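Local coordinates for OxyR (Porphyromonas gingivalis, PDB 3HO7), which probably acts as a DNA-binding, redox-sensitive transcriptional activator of the LysR family, represented here by its regulatory domain, at residues 109-114 with 128-133; 78-83 with 209-214. One frame throughout, in Å; residues are numbered along the deposited sequence.

Interaction 1: 109-114 with 128-133; sequences HRLWLL and CQMKGL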
# COMPACT_ATOMS: atom_id res chain seq x y z
N HIS A 109 -22.10 4.32 -4.55
CA HIS A 109 -21.35 5.34 -5.27
C HIS A 109 -20.24 5.96 -4.43
O HIS A 109 -19.42 6.73 -4.94
CB HIS A 109 -22.29 6.44 -5.78
CG HIS A 109 -23.50 5.92 -6.49
ND1 HIS A 109 -23.43 4.99 -7.50
CD2 HIS A 109 -24.82 6.21 -6.34
CE1 HIS A 109 -24.64 4.72 -7.94
NE2 HIS A 109 -25.50 5.45 -7.26
N ARG A 110 -20.20 5.63 -3.14
CA ARG A 110 -19.18 6.17 -2.25
C ARG A 110 -18.44 5.07 -1.51
O ARG A 110 -17.96 5.27 -0.40
CB ARG A 110 -19.81 7.15 -1.26
CG ARG A 110 -20.47 8.36 -1.92
CD ARG A 110 -21.15 9.26 -0.90
NE ARG A 110 -20.20 9.84 0.05
CZ ARG A 110 -19.38 10.84 -0.24
NH1 ARG A 110 -19.38 11.38 -1.45
NH2 ARG A 110 -18.55 11.31 0.69
N LEU A 111 -18.35 3.90 -2.15
CA LEU A 111 -17.69 2.74 -1.56
C LEU A 111 -16.39 2.43 -2.30
O LEU A 111 -16.35 2.43 -3.53
CB LEU A 111 -18.63 1.53 -1.62
CG LEU A 111 -18.11 0.20 -1.09
CD1 LEU A 111 -17.86 0.30 0.41
CD2 LEU A 111 -19.08 -0.93 -1.40
N TRP A 112 -15.33 2.17 -1.54
CA TRP A 112 -14.06 1.81 -2.14
C TRP A 112 -13.79 0.34 -1.83
O TRP A 112 -13.68 -0.04 -0.67
CB TRP A 112 -12.92 2.67 -1.59
CG TRP A 112 -13.18 4.14 -1.69
CD1 TRP A 112 -13.47 4.99 -0.67
CD2 TRP A 112 -13.19 4.92 -2.89
NE1 TRP A 112 -13.65 6.26 -1.15
CE2 TRP A 112 -13.48 6.25 -2.51
CE3 TRP A 112 -12.98 4.64 -4.24
CZ2 TRP A 112 -13.57 7.29 -3.44
CZ3 TRP A 112 -13.06 5.67 -5.15
CH2 TRP A 112 -13.35 6.97 -4.75
N LEU A 113 -13.69 -0.47 -2.87
CA LEU A 113 -13.49 -1.90 -2.68
C LEU A 113 -12.20 -2.36 -3.32
O LEU A 113 -11.93 -2.07 -4.48
CB LEU A 113 -14.67 -2.69 -3.26
CG LEU A 113 -16.05 -2.45 -2.65
CD1 LEU A 113 -17.10 -3.26 -3.38
CD2 LEU A 113 -16.05 -2.77 -1.17
N LEU A 114 -11.40 -3.10 -2.56
CA LEU A 114 -10.19 -3.66 -3.10
C LEU A 114 -10.59 -4.83 -3.97
O LEU A 114 -11.34 -5.70 -3.54
CB LEU A 114 -9.27 -4.13 -1.97
CG LEU A 114 -8.74 -3.04 -1.03
CD1 LEU A 114 -8.19 -3.64 0.25
CD2 LEU A 114 -7.69 -2.20 -1.73
N CYS A 128 -19.54 -6.28 -3.34
CA CYS A 128 -18.81 -6.45 -4.58
C CYS A 128 -19.75 -6.47 -5.79
O CYS A 128 -19.40 -5.99 -6.86
CB CYS A 128 -17.99 -7.74 -4.55
SG CYS A 128 -16.68 -7.74 -3.31
N GLN A 129 -20.94 -7.02 -5.59
CA GLN A 129 -21.90 -7.16 -6.68
C GLN A 129 -23.19 -6.37 -6.45
O GLN A 129 -24.21 -6.65 -7.07
CB GLN A 129 -22.24 -8.64 -6.90
CG GLN A 129 -21.08 -9.47 -7.42
CD GLN A 129 -20.59 -8.99 -8.77
OE1 GLN A 129 -21.14 -8.05 -9.35
NE2 GLN A 129 -19.55 -9.64 -9.29
N MET A 130 -23.13 -5.38 -5.57
CA MET A 130 -24.30 -4.57 -5.27
C MET A 130 -24.58 -3.57 -6.39
O MET A 130 -23.66 -3.02 -7.00
CB MET A 130 -24.14 -3.83 -3.94
CG MET A 130 -22.97 -2.86 -3.91
SD MET A 130 -23.12 -1.69 -2.55
CE MET A 130 -23.57 -2.78 -1.21
N LYS A 131 -25.86 -3.34 -6.66
CA LYS A 131 -26.27 -2.43 -7.73
C LYS A 131 -25.81 -1.00 -7.46
O LYS A 131 -25.87 -0.52 -6.33
CB LYS A 131 -27.79 -2.46 -7.88
CG LYS A 131 -28.38 -3.85 -8.08
CD LYS A 131 -27.96 -4.45 -9.41
CE LYS A 131 -28.59 -5.82 -9.61
NZ LYS A 131 -28.27 -6.40 -10.94
N GLY A 132 -25.35 -0.33 -8.51
CA GLY A 132 -24.91 1.06 -8.41
C GLY A 132 -23.44 1.20 -8.07
O GLY A 132 -22.91 2.31 -8.04
N LEU A 133 -22.78 0.08 -7.80
CA LEU A 133 -21.37 0.10 -7.44
C LEU A 133 -20.54 0.89 -8.44
O LEU A 133 -19.86 1.85 -8.08
CB LEU A 133 -20.82 -1.33 -7.31
CG LEU A 133 -19.32 -1.43 -7.03
CD1 LEU A 133 -18.96 -0.62 -5.78
CD2 LEU A 133 -18.89 -2.88 -6.87

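Interaction 2: 78-83 with 209-214; sequences DLLYYE and LLRSAV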
# COMPACT_ATOMS: atom_id res chain seq x y z
N ASP A 78 -2.78 -24.00 5.68
CA ASP A 78 -3.19 -24.24 7.05
C ASP A 78 -3.66 -22.94 7.68
O ASP A 78 -3.14 -21.86 7.38
CB ASP A 78 -2.03 -24.81 7.86
CG ASP A 78 -1.62 -26.20 7.40
OD1 ASP A 78 -2.46 -27.12 7.48
OD2 ASP A 78 -0.47 -26.37 6.95
N LEU A 79 -4.67 -23.03 8.54
CA LEU A 79 -5.22 -21.86 9.19
C LEU A 79 -4.21 -21.21 10.14
O LEU A 79 -3.55 -21.90 10.92
CB LEU A 79 -6.50 -22.22 9.95
CG LEU A 79 -7.20 -21.09 10.70
CD1 LEU A 79 -7.63 -19.99 9.73
CD2 LEU A 79 -8.39 -21.62 11.48
N LEU A 80 -4.09 -19.90 10.05
CA LEU A 80 -3.27 -19.14 10.99
C LEU A 80 -4.18 -18.39 11.95
O LEU A 80 -4.03 -18.50 13.17
CB LEU A 80 -2.34 -18.18 10.24
CG LEU A 80 -1.35 -18.85 9.29
CD1 LEU A 80 -0.43 -17.81 8.66
CD2 LEU A 80 -0.54 -19.91 10.03
N TYR A 81 -5.13 -17.64 11.40
CA TYR A 81 -6.09 -16.90 12.21
C TYR A 81 -7.21 -16.32 11.35
O TYR A 81 -7.06 -16.16 10.14
CB TYR A 81 -5.39 -15.78 12.98
CG TYR A 81 -4.68 -14.77 12.10
CD1 TYR A 81 -5.30 -13.57 11.76
CD2 TYR A 81 -3.40 -15.01 11.62
CE1 TYR A 81 -4.65 -12.64 10.96
CE2 TYR A 81 -2.75 -14.09 10.82
CZ TYR A 81 -3.38 -12.91 10.49
OH TYR A 81 -2.72 -12.00 9.70
N TYR A 82 -8.34 -16.03 12.00
CA TYR A 82 -9.43 -15.32 11.35
C TYR A 82 -9.29 -13.84 11.63
O TYR A 82 -8.63 -13.44 12.59
CB TYR A 82 -10.78 -15.83 11.86
CG TYR A 82 -11.08 -17.26 11.49
CD1 TYR A 82 -10.86 -18.29 12.40
CD2 TYR A 82 -11.57 -17.59 10.23
CE1 TYR A 82 -11.12 -19.60 12.06
CE2 TYR A 82 -11.84 -18.90 9.89
CZ TYR A 82 -11.61 -19.91 10.81
OH TYR A 82 -11.87 -21.22 10.49
N GLU A 83 -9.90 -13.01 10.79
CA GLU A 83 -9.77 -11.58 10.95
C GLU A 83 -11.01 -10.89 10.43
O GLU A 83 -11.40 -11.07 9.28
CB GLU A 83 -8.54 -11.07 10.22
CG GLU A 83 -8.30 -9.58 10.39
CD GLU A 83 -6.96 -9.14 9.81
OE1 GLU A 83 -6.51 -9.76 8.83
OE2 GLU A 83 -6.38 -8.17 10.34
N LEU A 209 4.89 -19.80 14.89
CA LEU A 209 5.38 -18.44 15.10
C LEU A 209 4.38 -17.39 14.62
O LEU A 209 4.16 -16.39 15.29
CB LEU A 209 6.74 -18.24 14.41
CG LEU A 209 7.94 -18.85 15.14
CD1 LEU A 209 9.19 -18.75 14.28
CD2 LEU A 209 8.15 -18.18 16.49
N LEU A 210 3.79 -17.63 13.46
CA LEU A 210 2.81 -16.69 12.93
C LEU A 210 1.57 -16.64 13.81
O LEU A 210 1.07 -15.56 14.13
CB LEU A 210 2.44 -17.06 11.49
CG LEU A 210 3.55 -16.83 10.46
CD1 LEU A 210 3.21 -17.51 9.14
CD2 LEU A 210 3.79 -15.34 10.25
N ARG A 211 1.08 -17.80 14.22
CA ARG A 211 -0.09 -17.86 15.09
C ARG A 211 0.19 -17.19 16.44
O ARG A 211 -0.69 -16.55 17.01
CB ARG A 211 -0.55 -19.30 15.31
CG ARG A 211 -0.97 -20.01 14.03
CD ARG A 211 -1.54 -21.38 14.34
NE ARG A 211 -2.73 -21.29 15.18
CZ ARG A 211 -3.27 -22.32 15.82
NH1 ARG A 211 -2.74 -23.53 15.72
NH2 ARG A 211 -4.35 -22.14 16.57
N SER A 212 1.42 -17.32 16.93
CA SER A 212 1.80 -16.71 18.19
C SER A 212 1.97 -15.20 18.05
O SER A 212 2.19 -14.50 19.03
CB SER A 212 3.10 -17.33 18.72
OG SER A 212 4.23 -16.73 18.11
N ALA A 213 1.88 -14.72 16.82
CA ALA A 213 2.05 -13.30 16.53
C ALA A 213 0.76 -12.52 16.76
O ALA A 213 0.77 -11.29 16.79
CB ALA A 213 2.55 -13.10 15.11
N VAL A 214 -0.34 -13.24 16.93
CA VAL A 214 -1.64 -12.61 17.15
C VAL A 214 -2.35 -13.16 18.38
O VAL A 214 -2.07 -14.28 18.82
CB VAL A 214 -2.54 -12.75 15.91
CG1 VAL A 214 -1.87 -12.13 14.69
CG2 VAL A 214 -2.88 -14.21 15.65

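Interaction 1: 109-114 with 128-133
The imidazole of His109 reaches the turn at Gly132 and meets its carbonyl oxygen obliquely. His109 ND1 lies 2.8 Å from Gly132 O, and His109 CE1 is 3.7 Å from Gly132 CA. Although the CB of His109 points away from the turn, CG lies beside the backbone N (chi1 -49°), and this carries the ring back across. Gly132 suits the place twice over: it sits third in a type II turn running from Met130 to Leu133, where phi is positive, and its lack of a side chain leaves room for the imidazole. Trp112, the other flat group, points away from 128-133; its ring meets that of Phe148, while its NE1 bonds to the carbonyl of Gln156.

Both segments belong to the LysR substrate-binding domain, of the periplasmic-binding-protein clan, and the second begins with Cys128, which is joined by a disulfide to Cys119 in the stretch between them. As in other OxyR proteins, such a disulfide is consistent with the oxidised form. Cys128, in the short helix 125-128, joins the contact through its backbone: Leu113 CD1 rests 3.8 Å from Cys128 CA. Cys128 SG, meanwhile, is committed to its covalent bond with Cys119.

Between the histidine and the cysteine, branched and flexible apolar chains fill a small hydrophobic layer. Leu133 sends its CB away from 109-114, yet with CG anti to the backbone N (chi1 176°) its methyls return, Leu133 CD2 coming 3.9 Å from Leu113 CD1. Leu111 CD2 fits less closely, 4.3 Å from Met130 SD, the thioether being supple enough to pack also on Pro108. Leu111 and Leu113 also rest on Phe160, and the backbones of Arg110 and Trp112 bond to Ile158 of strand 158-162.

Interaction 2: 78-83 with 209-214
Segment 78-83 of strand 75-89 passes the C-terminal end of helix 200-211 most closely where Leu80 CA and Arg211 CA stand 5.3 Å apart, at a classic beta bulge in which Leu80 and Tyr81 both face Val189 of the antiparallel neighbour strand 184-194. Leu80 lays its branched end against the helix, with Leu80 CD1 3.7 Å from Leu210 CD1 and Leu80 CD2 4.0 Å from Arg211 CG. Leucine suits this spot because its two methyls can serve two successive helical residues, while Leu210 also packs on Val29 of helix 22-36. Arg211 contributes its aliphatic portion: Arg211 CG passes 3.5 Å from Leu80 O. A bend at chi3 (61°) turns the chain beyond, and the guanidinium lies obliquely to the carbonyls of Leu79 and Leu80. A type I turn from Arg211 to Val214 brings the valine to Tyr81. The two side chains cross at about a right angle, Val214 CG2 standing 4.0 Å from Tyr81 CB and Val214 CG1 lying over one face of the ring. No hydrogen bond joins the segments, so their cohesion rests on apolar packing in a buried setting, probably helped by a diffuse attraction between the arginine's charge and the strand carbonyls.

How the interactions relate
Interaction 2 is the core contact: its centre lies about 12 Å from the centre of the chain, and it joins a long sheet strand to a helix end almost wholly by apolar packing. Interaction 1 lies farther out, its centre about 18 Å from the centre of the chain and on the opposite side of it; partly buried, it pairs two irregular segments, with a polar approach at one end and a disulfide cysteine at the other. The centres of interactions 1 and 2 are about 30 Å apart, and the two contacts do not touch. They share no element, yet strand 158-162 connects them, pairing with strand 75-89 and backing segment 109-114.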